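Local coordinates for 3-oxoacyl-[acyl-carrier protein] synthase (Thermus thermophilus, PDB 1UB7) that probably catalyses the first condensation step of bacterial fatty acid synthesis, joining acetyl-CoA to malonyl-ACP with loss of carbon dioxide, at residues A[240-245]-A[293-298]; A[284-289]-A[299-304]; A[100-105]-A[127-132]; A[73-78]-A[91-96]; A[16-21]-A[31-36]. All coordinates share one frame; numbering follows the deposited sequence.

Contact 1 (A[240-245]-A[293-298])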
# COMPACT_ATOMS: atom_id res chain seq x y z
N ILE A 240 0.76 29.30 10.82
CA ILE A 240 1.73 28.23 10.63
C ILE A 240 3.15 28.57 11.07
O ILE A 240 3.79 29.45 10.50
CB ILE A 240 1.77 27.77 9.14
CG1 ILE A 240 0.36 27.45 8.64
CG2 ILE A 240 2.64 26.53 9.00
CD1 ILE A 240 -0.38 26.39 9.49
N ARG A 241 3.63 27.85 12.09
CA ARG A 241 4.98 28.02 12.65
C ARG A 241 6.08 27.56 11.67
O ARG A 241 7.11 28.21 11.54
CB ARG A 241 5.10 27.23 13.96
CG ARG A 241 6.51 27.10 14.55
CD ARG A 241 7.15 28.45 14.84
NE ARG A 241 6.31 29.28 15.70
CZ ARG A 241 6.67 30.47 16.19
NH1 ARG A 241 7.87 30.97 15.91
NH2 ARG A 241 5.83 31.16 16.95
N LEU A 242 5.85 26.45 10.98
CA LEU A 242 6.84 25.97 10.03
C LEU A 242 6.20 25.12 8.93
O LEU A 242 5.34 24.28 9.20
CB LEU A 242 7.92 25.15 10.75
CG LEU A 242 9.07 24.55 9.94
CD1 LEU A 242 10.02 25.63 9.48
CD2 LEU A 242 9.81 23.53 10.79
N PHE A 243 6.62 25.38 7.69
CA PHE A 243 6.12 24.66 6.53
C PHE A 243 7.18 23.64 6.22
O PHE A 243 8.35 23.98 6.12
CB PHE A 243 5.96 25.59 5.32
CG PHE A 243 4.80 26.53 5.43
CD1 PHE A 243 4.76 27.51 6.43
CD2 PHE A 243 3.73 26.45 4.55
CE1 PHE A 243 3.67 28.38 6.55
CE2 PHE A 243 2.64 27.32 4.65
CZ PHE A 243 2.61 28.28 5.65
N VAL A 244 6.77 22.38 6.07
CA VAL A 244 7.69 21.30 5.78
C VAL A 244 7.24 20.65 4.50
O VAL A 244 6.26 19.90 4.46
CB VAL A 244 7.72 20.27 6.92
CG1 VAL A 244 8.94 19.37 6.78
CG2 VAL A 244 7.71 20.98 8.26
N PRO A 245 7.94 20.97 3.41
CA PRO A 245 7.62 20.42 2.09
C PRO A 245 8.47 19.23 1.72
O PRO A 245 9.50 18.97 2.34
CB PRO A 245 7.91 21.59 1.17
CG PRO A 245 9.18 22.13 1.79
CD PRO A 245 8.82 22.16 3.28
N GLY A 293 14.41 22.97 17.72
CA GLY A 293 13.42 23.68 18.49
C GLY A 293 12.53 24.57 17.64
O GLY A 293 11.78 25.39 18.17
N ARG A 294 12.62 24.40 16.32
CA ARG A 294 11.80 25.18 15.39
C ARG A 294 10.38 24.64 15.41
O ARG A 294 9.44 25.31 14.98
CB ARG A 294 12.35 25.07 13.99
CG ARG A 294 13.85 25.27 13.92
CD ARG A 294 14.28 25.11 12.48
NE ARG A 294 13.57 26.09 11.65
CZ ARG A 294 13.59 26.09 10.33
NH1 ARG A 294 14.26 25.16 9.67
NH2 ARG A 294 12.94 27.03 9.66
N ILE A 295 10.25 23.42 15.90
CA ILE A 295 8.94 22.81 16.03
C ILE A 295 8.88 22.50 17.51
O ILE A 295 9.83 21.97 18.07
CB ILE A 295 8.82 21.48 15.22
CG1 ILE A 295 8.51 21.80 13.76
CG2 ILE A 295 7.73 20.60 15.80
CD1 ILE A 295 8.37 20.55 12.89
N ARG A 296 7.77 22.86 18.14
CA ARG A 296 7.59 22.61 19.56
C ARG A 296 6.13 22.32 19.86
O ARG A 296 5.24 22.70 19.10
CB ARG A 296 8.01 23.83 20.39
CG ARG A 296 9.38 24.37 20.07
CD ARG A 296 9.68 25.58 20.93
NE ARG A 296 10.90 26.28 20.49
CZ ARG A 296 11.42 27.32 21.12
NH1 ARG A 296 10.84 27.80 22.21
NH2 ARG A 296 12.54 27.87 20.67
N GLU A 297 5.90 21.65 20.98
CA GLU A 297 4.55 21.32 21.36
C GLU A 297 3.71 22.57 21.25
O GLU A 297 4.10 23.63 21.75
CB GLU A 297 4.52 20.79 22.79
CG GLU A 297 3.13 20.53 23.29
CD GLU A 297 3.10 19.46 24.36
OE1 GLU A 297 3.47 18.30 24.05
OE2 GLU A 297 2.72 19.77 25.50
N GLY A 298 2.59 22.47 20.55
CA GLY A 298 1.71 23.62 20.39
C GLY A 298 1.77 24.33 19.05
O GLY A 298 0.84 25.05 18.72

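Contact 2 (A[284-289]-A[299-304])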
# COMPACT_ATOMS: atom_id res chain seq x y z
N LEU A 284 12.44 13.14 7.84
CA LEU A 284 13.84 13.53 8.04
C LEU A 284 13.91 15.00 8.42
O LEU A 284 14.69 15.39 9.30
CB LEU A 284 14.67 13.31 6.77
CG LEU A 284 15.17 11.88 6.54
CD1 LEU A 284 15.71 11.74 5.15
CD2 LEU A 284 16.26 11.55 7.59
N ALA A 285 13.11 15.82 7.75
CA ALA A 285 13.05 17.25 8.01
C ALA A 285 12.41 17.58 9.36
O ALA A 285 12.93 18.41 10.11
CB ALA A 285 12.29 17.98 6.89
N LEU A 286 11.29 16.94 9.67
CA LEU A 286 10.63 17.20 10.96
C LEU A 286 11.57 16.93 12.13
O LEU A 286 11.57 17.67 13.11
CB LEU A 286 9.39 16.32 11.12
CG LEU A 286 8.22 16.66 10.21
CD1 LEU A 286 7.21 15.54 10.24
CD2 LEU A 286 7.61 17.98 10.64
N LYS A 287 12.35 15.86 12.01
CA LYS A 287 13.29 15.48 13.05
C LYS A 287 14.28 16.60 13.34
O LYS A 287 14.49 16.95 14.51
CB LYS A 287 14.07 14.21 12.66
CG LYS A 287 15.10 13.80 13.71
CD LYS A 287 16.06 12.75 13.19
CE LYS A 287 17.09 12.38 14.25
NZ LYS A 287 17.93 11.26 13.78
N GLU A 288 14.88 17.17 12.29
CA GLU A 288 15.83 18.27 12.47
C GLU A 288 15.14 19.50 13.11
O GLU A 288 15.69 20.13 14.01
CB GLU A 288 16.47 18.65 11.14
CG GLU A 288 17.04 17.46 10.40
CD GLU A 288 18.12 17.85 9.40
OE1 GLU A 288 17.96 18.89 8.72
OE2 GLU A 288 19.11 17.09 9.28
N ALA A 289 13.94 19.81 12.63
CA ALA A 289 13.19 20.94 13.15
C ALA A 289 12.84 20.75 14.62
O ALA A 289 12.89 21.70 15.42
CB ALA A 289 11.92 21.14 12.34
N ASP A 299 2.85 24.13 18.28
CA ASP A 299 2.99 24.78 16.98
C ASP A 299 2.11 24.15 15.90
O ASP A 299 1.73 22.97 15.98
CB ASP A 299 4.43 24.69 16.46
CG ASP A 299 5.43 25.44 17.33
OD1 ASP A 299 5.06 26.48 17.95
OD2 ASP A 299 6.61 25.00 17.36
N HIS A 300 1.78 24.94 14.89
CA HIS A 300 0.98 24.45 13.78
C HIS A 300 1.96 24.20 12.66
O HIS A 300 2.59 25.12 12.16
CB HIS A 300 -0.06 25.48 13.36
CG HIS A 300 -1.02 25.83 14.44
ND1 HIS A 300 -1.67 24.87 15.20
CD2 HIS A 300 -1.44 27.03 14.92
CE1 HIS A 300 -2.44 25.46 16.09
NE2 HIS A 300 -2.32 26.77 15.94
N VAL A 301 2.10 22.93 12.27
CA VAL A 301 3.02 22.57 11.21
C VAL A 301 2.27 22.12 9.97
O VAL A 301 1.26 21.41 10.04
CB VAL A 301 3.97 21.45 11.66
CG1 VAL A 301 5.10 21.29 10.64
CG2 VAL A 301 4.50 21.76 13.05
N LEU A 302 2.77 22.53 8.81
CA LEU A 302 2.16 22.13 7.57
C LEU A 302 3.10 21.24 6.82
O LEU A 302 4.28 21.56 6.67
CB LEU A 302 1.81 23.33 6.69
CG LEU A 302 1.30 22.80 5.35
CD1 LEU A 302 0.07 23.56 4.97
CD2 LEU A 302 2.42 22.87 4.27
N LEU A 303 2.55 20.12 6.33
CA LEU A 303 3.30 19.15 5.56
C LEU A 303 2.66 19.14 4.18
O LEU A 303 1.43 19.22 4.07
CB LEU A 303 3.19 17.75 6.19
CG LEU A 303 3.45 17.60 7.69
CD1 LEU A 303 3.19 16.16 8.11
CD2 LEU A 303 4.89 17.98 8.01
N VAL A 304 3.48 19.03 3.14
CA VAL A 304 2.96 19.02 1.79
C VAL A 304 3.94 18.26 0.90
O VAL A 304 5.15 18.37 1.07
CB VAL A 304 2.75 20.48 1.28
CG1 VAL A 304 4.07 21.24 1.26
CG2 VAL A 304 2.13 20.46 -0.12

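Contact 3 (A[100-105]-A[127-132])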
# COMPACT_ATOMS: atom_id res chain seq x y z
N LYS A 100 2.49 -6.99 17.99
CA LYS A 100 1.26 -7.73 17.75
C LYS A 100 0.56 -6.71 16.85
O LYS A 100 -0.10 -5.82 17.36
CB LYS A 100 0.48 -7.90 19.05
CG LYS A 100 -0.77 -8.76 18.92
CD LYS A 100 -1.71 -8.54 20.10
CE LYS A 100 -2.10 -9.84 20.79
NZ LYS A 100 -2.59 -10.85 19.81
N ALA A 101 0.72 -6.82 15.54
CA ALA A 101 0.11 -5.80 14.68
C ALA A 101 -0.12 -6.18 13.24
O ALA A 101 0.57 -7.06 12.71
CB ALA A 101 0.99 -4.55 14.70
N PHE A 102 -1.10 -5.54 12.60
CA PHE A 102 -1.30 -5.85 11.19
C PHE A 102 -0.32 -4.95 10.44
O PHE A 102 0.12 -3.92 10.97
CB PHE A 102 -2.75 -5.66 10.73
CG PHE A 102 -3.37 -4.33 11.06
CD1 PHE A 102 -3.99 -4.12 12.30
CD2 PHE A 102 -3.50 -3.36 10.08
CE1 PHE A 102 -4.75 -2.96 12.53
CE2 PHE A 102 -4.27 -2.19 10.31
CZ PHE A 102 -4.89 -2.00 11.53
N ALA A 103 0.04 -5.33 9.22
CA ALA A 103 1.04 -4.57 8.47
C ALA A 103 0.90 -4.59 6.96
O ALA A 103 0.52 -5.60 6.37
CB ALA A 103 2.44 -5.10 8.84
N TYR A 104 1.22 -3.46 6.33
CA TYR A 104 1.18 -3.41 4.89
C TYR A 104 2.01 -2.27 4.31
O TYR A 104 2.29 -1.30 5.00
CB TYR A 104 -0.27 -3.30 4.43
CG TYR A 104 -0.92 -1.95 4.67
CD1 TYR A 104 -0.72 -0.89 3.79
CD2 TYR A 104 -1.81 -1.77 5.73
CE1 TYR A 104 -1.40 0.32 3.96
CE2 TYR A 104 -2.50 -0.57 5.90
CZ TYR A 104 -2.29 0.46 5.02
OH TYR A 104 -2.98 1.64 5.19
N ASP A 105 2.41 -2.40 3.05
CA ASP A 105 3.16 -1.33 2.39
C ASP A 105 2.18 -0.49 1.60
O ASP A 105 1.23 -1.01 1.03
CB ASP A 105 4.21 -1.88 1.41
CG ASP A 105 5.33 -2.60 2.10
OD1 ASP A 105 5.44 -2.43 3.33
OD2 ASP A 105 6.10 -3.32 1.43
N GLY A 127 -11.01 3.60 15.48
CA GLY A 127 -10.79 2.60 16.50
C GLY A 127 -10.27 1.27 16.01
O GLY A 127 -10.36 0.28 16.75
N LEU A 128 -9.73 1.20 14.80
CA LEU A 128 -9.21 -0.09 14.34
C LEU A 128 -7.81 -0.33 14.89
O LEU A 128 -7.33 -1.45 14.92
CB LEU A 128 -9.20 -0.18 12.81
CG LEU A 128 -10.55 -0.11 12.08
CD1 LEU A 128 -10.33 -0.36 10.61
CD2 LEU A 128 -11.53 -1.13 12.64
N ALA A 129 -7.15 0.74 15.31
CA ALA A 129 -5.81 0.64 15.88
C ALA A 129 -5.68 1.69 16.96
O ALA A 129 -6.23 2.78 16.83
CB ALA A 129 -4.75 0.87 14.82
N GLN A 130 -4.97 1.37 18.04
CA GLN A 130 -4.76 2.32 19.13
C GLN A 130 -3.69 3.31 18.70
O GLN A 130 -3.84 4.52 18.86
CB GLN A 130 -4.29 1.60 20.40
CG GLN A 130 -3.82 2.55 21.49
CD GLN A 130 -3.13 1.84 22.67
OE1 GLN A 130 -2.62 2.51 23.57
NE2 GLN A 130 -3.12 0.50 22.66
N LYS A 131 -2.61 2.77 18.15
CA LYS A 131 -1.50 3.56 17.66
C LYS A 131 -1.02 2.90 16.38
O LYS A 131 -1.20 1.69 16.20
CB LYS A 131 -0.35 3.59 18.66
CG LYS A 131 -0.63 4.34 19.95
CD LYS A 131 0.49 4.07 20.94
CE LYS A 131 0.41 4.92 22.21
NZ LYS A 131 1.51 4.51 23.14
N VAL A 132 -0.42 3.69 15.50
CA VAL A 132 0.06 3.18 14.24
C VAL A 132 1.47 3.64 13.98
O VAL A 132 1.77 4.81 14.18
CB VAL A 132 -0.81 3.68 13.05
CG1 VAL A 132 -0.26 3.14 11.73
CG2 VAL A 132 -2.23 3.24 13.22

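Contact 4 (A[73-78]-A[91-96])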
# COMPACT_ATOMS: atom_id res chain seq x y z
N ASP A 73 -0.67 -1.16 17.13
CA ASP A 73 -1.34 -2.29 16.51
C ASP A 73 -1.20 -2.33 15.01
O ASP A 73 -1.77 -3.20 14.37
CB ASP A 73 -2.84 -2.28 16.80
CG ASP A 73 -3.16 -2.05 18.25
OD1 ASP A 73 -2.50 -2.67 19.11
OD2 ASP A 73 -4.09 -1.26 18.51
N ALA A 74 -0.46 -1.39 14.43
CA ALA A 74 -0.34 -1.39 12.98
C ALA A 74 0.91 -0.74 12.46
O ALA A 74 1.35 0.31 12.95
CB ALA A 74 -1.57 -0.72 12.34
N VAL A 75 1.49 -1.36 11.44
CA VAL A 75 2.66 -0.82 10.81
C VAL A 75 2.36 -0.61 9.34
O VAL A 75 1.95 -1.53 8.63
CB VAL A 75 3.86 -1.76 10.93
CG1 VAL A 75 5.11 -1.09 10.37
CG2 VAL A 75 4.03 -2.15 12.37
N ILE A 76 2.52 0.64 8.90
CA ILE A 76 2.32 0.99 7.51
C ILE A 76 3.65 1.52 7.00
O ILE A 76 4.20 2.49 7.57
CB ILE A 76 1.32 2.12 7.32
CG1 ILE A 76 -0.07 1.73 7.85
CG2 ILE A 76 1.23 2.45 5.85
CD1 ILE A 76 -1.10 2.91 7.81
N VAL A 77 4.20 0.91 5.96
CA VAL A 77 5.45 1.40 5.40
C VAL A 77 5.18 2.09 4.06
O VAL A 77 4.79 1.45 3.09
CB VAL A 77 6.48 0.27 5.18
CG1 VAL A 77 7.62 0.77 4.30
CG2 VAL A 77 7.04 -0.22 6.53
N ALA A 78 5.35 3.40 4.02
CA ALA A 78 5.15 4.10 2.76
C ALA A 78 6.49 4.01 2.05
O ALA A 78 7.49 4.54 2.53
CB ALA A 78 4.77 5.54 2.99
N ALA A 91 5.53 -5.95 7.18
CA ALA A 91 5.54 -7.20 7.93
C ALA A 91 6.95 -7.45 8.51
O ALA A 91 7.08 -7.93 9.63
CB ALA A 91 5.11 -8.34 7.03
N LEU A 92 7.99 -7.09 7.76
CA LEU A 92 9.36 -7.27 8.24
C LEU A 92 9.61 -6.36 9.45
O LEU A 92 10.29 -6.75 10.41
CB LEU A 92 10.37 -6.97 7.13
CG LEU A 92 10.20 -7.73 5.80
CD1 LEU A 92 11.24 -7.28 4.78
CD2 LEU A 92 10.32 -9.21 6.06
N VAL A 93 9.07 -5.15 9.41
CA VAL A 93 9.25 -4.20 10.51
C VAL A 93 8.49 -4.70 11.74
O VAL A 93 8.99 -4.62 12.86
CB VAL A 93 8.71 -2.79 10.14
CG1 VAL A 93 8.65 -1.89 11.37
CG2 VAL A 93 9.59 -2.16 9.08
N GLN A 94 7.28 -5.22 11.52
CA GLN A 94 6.47 -5.76 12.61
C GLN A 94 7.22 -6.88 13.34
O GLN A 94 7.25 -6.94 14.57
CB GLN A 94 5.14 -6.27 12.04
CG GLN A 94 4.31 -7.10 13.00
CD GLN A 94 4.82 -8.52 13.08
OE1 GLN A 94 5.01 -9.17 12.06
NE2 GLN A 94 5.04 -9.01 14.30
N ALA A 95 7.85 -7.77 12.56
CA ALA A 95 8.61 -8.89 13.10
C ALA A 95 9.81 -8.39 13.92
O ALA A 95 9.96 -8.72 15.10
CB ALA A 95 9.08 -9.80 11.94
N ARG A 96 10.65 -7.58 13.27
CA ARG A 96 11.83 -7.02 13.88
C ARG A 96 11.57 -6.46 15.27
O ARG A 96 12.34 -6.68 16.20
CB ARG A 96 12.42 -5.92 12.98
CG ARG A 96 13.44 -5.00 13.67
CD ARG A 96 14.74 -5.72 14.03
NE ARG A 96 15.64 -4.82 14.78
CZ ARG A 96 15.55 -4.55 16.08
NH1 ARG A 96 14.59 -5.10 16.83
NH2 ARG A 96 16.42 -3.71 16.64

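Contact 5 (A[16-21]-A[31-36])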
# COMPACT_ATOMS: atom_id res chain seq x y z
N MET A 16 27.76 11.15 -0.63
CA MET A 16 28.15 11.29 -2.02
C MET A 16 28.01 12.75 -2.45
O MET A 16 26.90 13.25 -2.65
CB MET A 16 27.31 10.39 -2.91
CG MET A 16 28.02 10.06 -4.21
SD MET A 16 27.38 8.59 -5.01
CE MET A 16 27.47 9.06 -6.72
N THR A 17 29.15 13.41 -2.59
CA THR A 17 29.23 14.82 -2.97
C THR A 17 29.04 15.02 -4.47
O THR A 17 29.22 14.08 -5.26
CB THR A 17 30.60 15.40 -2.58
OG1 THR A 17 31.64 14.66 -3.23
CG2 THR A 17 30.80 15.32 -1.07
N ASN A 18 28.68 16.24 -4.85
CA ASN A 18 28.48 16.55 -6.26
C ASN A 18 29.80 16.23 -6.96
O ASN A 18 29.82 15.82 -8.11
CB ASN A 18 28.11 18.02 -6.47
CG ASN A 18 26.73 18.37 -5.91
OD1 ASN A 18 25.79 17.57 -5.97
ND2 ASN A 18 26.60 19.58 -5.38
N ALA A 19 30.89 16.42 -6.22
CA ALA A 19 32.23 16.14 -6.73
C ALA A 19 32.27 14.68 -7.19
O ALA A 19 32.71 14.37 -8.30
CB ALA A 19 33.27 16.38 -5.64
N ASP A 20 31.78 13.80 -6.32
CA ASP A 20 31.72 12.37 -6.60
C ASP A 20 31.02 12.10 -7.93
O ASP A 20 31.29 11.10 -8.59
CB ASP A 20 30.97 11.65 -5.48
CG ASP A 20 31.81 11.45 -4.24
OD1 ASP A 20 32.85 10.77 -4.34
OD2 ASP A 20 31.44 11.98 -3.17
N PHE A 21 30.13 13.01 -8.31
CA PHE A 21 29.40 12.89 -9.56
C PHE A 21 30.19 13.51 -10.72
O PHE A 21 30.07 13.07 -11.87
CB PHE A 21 28.02 13.56 -9.43
CG PHE A 21 27.02 12.75 -8.65
CD1 PHE A 21 26.45 11.60 -9.21
CD2 PHE A 21 26.64 13.13 -7.36
CE1 PHE A 21 25.51 10.85 -8.50
CE2 PHE A 21 25.70 12.38 -6.64
CZ PHE A 21 25.14 11.24 -7.21
N TRP A 31 26.15 23.10 -11.79
CA TRP A 31 24.99 22.63 -12.52
C TRP A 31 23.99 22.12 -11.48
O TRP A 31 22.81 22.49 -11.47
CB TRP A 31 25.40 21.48 -13.45
CG TRP A 31 24.33 20.97 -14.38
CD1 TRP A 31 24.11 19.66 -14.74
CD2 TRP A 31 23.38 21.74 -15.14
NE1 TRP A 31 23.11 19.58 -15.67
CE2 TRP A 31 22.64 20.84 -15.93
CE3 TRP A 31 23.09 23.11 -15.22
CZ2 TRP A 31 21.62 21.26 -16.80
CZ3 TRP A 31 22.08 23.53 -16.09
CH2 TRP A 31 21.36 22.61 -16.87
N ILE A 32 24.51 21.28 -10.58
CA ILE A 32 23.71 20.68 -9.53
C ILE A 32 23.22 21.67 -8.47
O ILE A 32 22.02 21.78 -8.23
CB ILE A 32 24.51 19.56 -8.82
CG1 ILE A 32 24.94 18.50 -9.83
CG2 ILE A 32 23.66 18.93 -7.72
CD1 ILE A 32 25.73 17.36 -9.23
N VAL A 33 24.15 22.41 -7.85
CA VAL A 33 23.78 23.35 -6.80
C VAL A 33 22.76 24.43 -7.18
O VAL A 33 22.01 24.90 -6.33
CB VAL A 33 25.03 24.06 -6.21
CG1 VAL A 33 24.61 25.11 -5.19
CG2 VAL A 33 25.93 23.03 -5.56
N THR A 34 22.74 24.82 -8.44
CA THR A 34 21.81 25.85 -8.87
C THR A 34 20.55 25.28 -9.53
O THR A 34 19.49 25.90 -9.52
CB THR A 34 22.50 26.85 -9.82
OG1 THR A 34 23.14 26.14 -10.88
CG2 THR A 34 23.56 27.65 -9.06
N ARG A 35 20.67 24.08 -10.09
CA ARG A 35 19.52 23.47 -10.75
C ARG A 35 18.61 22.71 -9.78
O ARG A 35 17.39 22.65 -9.97
CB ARG A 35 20.02 22.53 -11.86
CG ARG A 35 19.01 22.27 -12.98
CD ARG A 35 19.63 21.50 -14.14
NE ARG A 35 18.67 21.24 -15.23
CZ ARG A 35 18.15 22.17 -16.03
NH1 ARG A 35 18.49 23.44 -15.90
NH2 ARG A 35 17.28 21.81 -16.97
N THR A 36 19.20 22.15 -8.72
CA THR A 36 18.45 21.37 -7.73
C THR A 36 18.64 21.85 -6.29
O THR A 36 17.77 21.66 -5.44
CB THR A 36 18.89 19.92 -7.78
OG1 THR A 36 20.25 19.84 -7.33
CG2 THR A 36 18.80 19.40 -9.20

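Contact 1 (A[240-245]-A[293-298])
One face of the Arg294 guanidinium carries the CD1 methyl of Leu242. The methyl is 3.2 Å from Arg294 NH2 and 3.7 Å from Arg294 CZ, so it lies toward the NH2 end of the plane, and the two side chains cross at about a right angle. Arg294 NH2 also bonds to the carbonyl oxygen of Glu265, which anchors the flat group against the leucine. A second guanidinium, that of Arg296, has Gly293 at its edge: Arg296 NE donates 2.6 Å to Gly293 O, with the acceptor only 6° out of the guanidinium plane and the donor on a carbonyl lone pair. Gly293 closes helix 281-292 in a Schellman motif, and the loop behind it leads into strand 300-307, the parallel neighbour of strand 242-245 in the four-stranded sheet of this thiolase-type fold. Leu242, an edge-strand residue, has CG anti to its own N (chi1 180°), which carries both methyls toward this loop. While CD1 takes the arginine, CD2 packs 3.7 Å from Ile295 CG1. With an alanine at Leu242 the guanidinium of Arg294 would probably lose its apolar support and a gap would open beside Ile295. Nearer the surface, the bent chain of Arg241 brings its CG to 3.5 Å from Arg294 O, a van der Waals approach to the loop backbone.

Contact 2 (A[284-289]-A[299-304])
Leu286 projects from helix 281-292 onto strand 300-307, joining a helix to the mixed sheet it covers in the C-terminal half of the thiolase fold. Its CB points at the strand, and chi1 of -70° sets CG beside the backbone N and anti to the carbonyl carbon. From there the chain advances on the strand: Leu286 CG is already 4.2 Å from Leu303 CD2. The fork then divides the work. CD1 approaches Leu303 CD2 at 4.0 Å, while CD2 comes to 3.8 Å from that same Leu303 CD2, so a single methyl of the strand is met by both branches of the helix leucine. The two leucine side chains cross at about a right angle, consistent with branch ends meeting instead of chains lying side by side. CD2 of Leu286 has a further neighbour, Val301, two residues earlier on the same face of the strand. All three residues are buried and no hydrogen bond crosses between the segments, so the join is wholly apolar. Val244 of the adjacent strand, Ile295 and Leu7 add to the surroundings of Leu286. The Leu303 side chain lies about 9 Å from that of His246, a predicted active-site residue, so this part of the core probably lies close to the catalytic region. At Val301, chi1 of -168° presents CG1, which stands 4.2 Å from Leu286 CD2.

Contact 3 (A[100-105]-A[127-132])
Phe102, Leu128 and Ala129 make up nearly all of this contact, with Phe102 contributing the greatest share. The phenyl ring presents its edge to the backbone of Leu128: the carbonyl oxygen lies close to the ring plane, 3.8 Å from Phe102 CE1. The same oxygen is 4.2 Å from Phe102 CZ, so it sits nearer the CE1 corner. An aromatic rim carries slight positive charge and a carbonyl oxygen slight negative charge, so this in-plane approach is likely to be mildly favourable, although no hydrogen bond is formed. The oxygen does hydrogen-bond to a bound glycerol, probably from the crystallisation liquor. Leu128 thus takes part chiefly through its main chain, its side chain staying 4.9 Å or more from the other segment. Ala129 supplies a methyl: its CB is 4.4 Å from Phe102 CZ and 4.5 Å from Phe102 CE1, a nearly even spacing from the two atoms of that ring bond. What aims the ring this way is chi1 of 52°, with CG held between the backbone N and the carbonyl carbon. Further cover for the phenylalanine comes from Ala74 and Leu123, and from Tyr115 of the second subunit. Helix 112-125 ends in a Schellman motif at Gly127, after which residues 128-130 turn into strand 131-138. In the five-stranded sheet, strand 72-78 runs between that strand and strand 102-107, and at Asp105 an antiparallel ladder carries the sheet into the second subunit.

Contact 4 (A[73-78]-A[91-96])
Apolar packing dominates, and Val93 of the helix is its hub. Its two methyls are dealt to two residues of the strand: CG1 lies 3.8 Å from Val75 CG1, and CG2 lies 4.1 Å from Val77 CG2. Both strand valines have CB directed at the helix, as residues two apart on one face of a strand must, and Val93 CB itself comes within 4.0 Å of Val75 CG1. With chi1 of 169°, Val93 places CG1 anti to its N and CG2 beside it, and this division of branches lets one residue bridge two. Val93 also touches Ala54 and Phe55 of helix 50-64 and Leu133 of strand 131-138, so it is enclosed on more than the strand side. The strand and helix belong to a beta-alpha-beta unit formed by strand 72-78, helix 89-96 and strand 102-107. Here the helix returns across the sheet, its axis 8.2 Å from that of the strand, with 134° between their chain directions. The second kind of contact uses the aliphatic base of a polar residue: Val75 CG2 lies 4.3 Å from Gln94 CB. Beyond CB, the turn at chi2 of -80° carries the glutamine amide away from the strand. Polar bonding begins there, outside the two segments. Gln94 NE2 donates to Leu99 O, while Gln94 OE1 accepts from Gly182 N of the second subunit, so both ends of this buried amide have partners and the group spans to the dimer interface.

Contact 5 (A[16-21]-A[31-36])
Asn18 and Ile32 are brought together by matching first torsions: in each, the leading branch is anti to the carbonyl carbon, with chi1 of -68° for Asn18 CG and -58° for Ile32 CG1. The extended end of Ile32 then runs past the asparagine in the opposite direction. Asn18 OD1 sits over the pair of Ile32 methyls, both to one side of it, 3.1 Å from Ile32 CG2 and 3.3 Å from Ile32 CD1, a tight fit for a polar atom. Its amide nitrogen turns to the next residue of the helix, ND2 lying 3.5 Å from Val33 CG2. The amide is fixed from outside: ND2 bonds to Asp29 OD1 and Ile38 O, and OD1 to Arg41 NH2. A leucine in place of Asn18 would probably leave Asp29, Ile38 O and Arg41 without these bonds and set the link between the helices free to shift. One turn along, Phe21 CB adds a looser apolar contact, 4.4 Å from Ile32 CD1. The short helix bearing Asn18 opens with a capping box, in which Thr17 OG1 accepts from Asp20 N at 3.2 Å and Asp20 OD2 accepts from Thr17 N at 2.8 Å. At the far end of the partner helix, Thr36 OG1 donates to Ile32 O. Helix 18-22 directly follows strand 14-17, which pairs antiparallel with strand 40-43, and helix 29-35 meets helix 18-22 through Ile32 and Val33; this second helix also meets the predicted ACP-binding region, since Arg35 O accepts a bond from Asn249 ND2.

Along the chain, contact 5 closes first, then contacts 4 and 3 follow in series, while contacts 1 and 2 interlock because their segments alternate. Contacts 1 and 2, centres about 5 Å apart, meet in one sheet, where Val244 N lies 2.7 Å from Leu302 O between neighbouring strands 242-245 and 300-307. Contacts 3 and 4, centres about 8 Å apart, share the other large sheet and both touch the second subunit; Phe102 O is 2.9 Å from Val75 N there. These pairs represent the two halves of the thiolase fold, their centres 23 to 27 Å apart. Contact 5 stands alone, its centre about 40 Å from that of contact 3, so the dimer side and the helices near the predicted ACP-binding region are well separated.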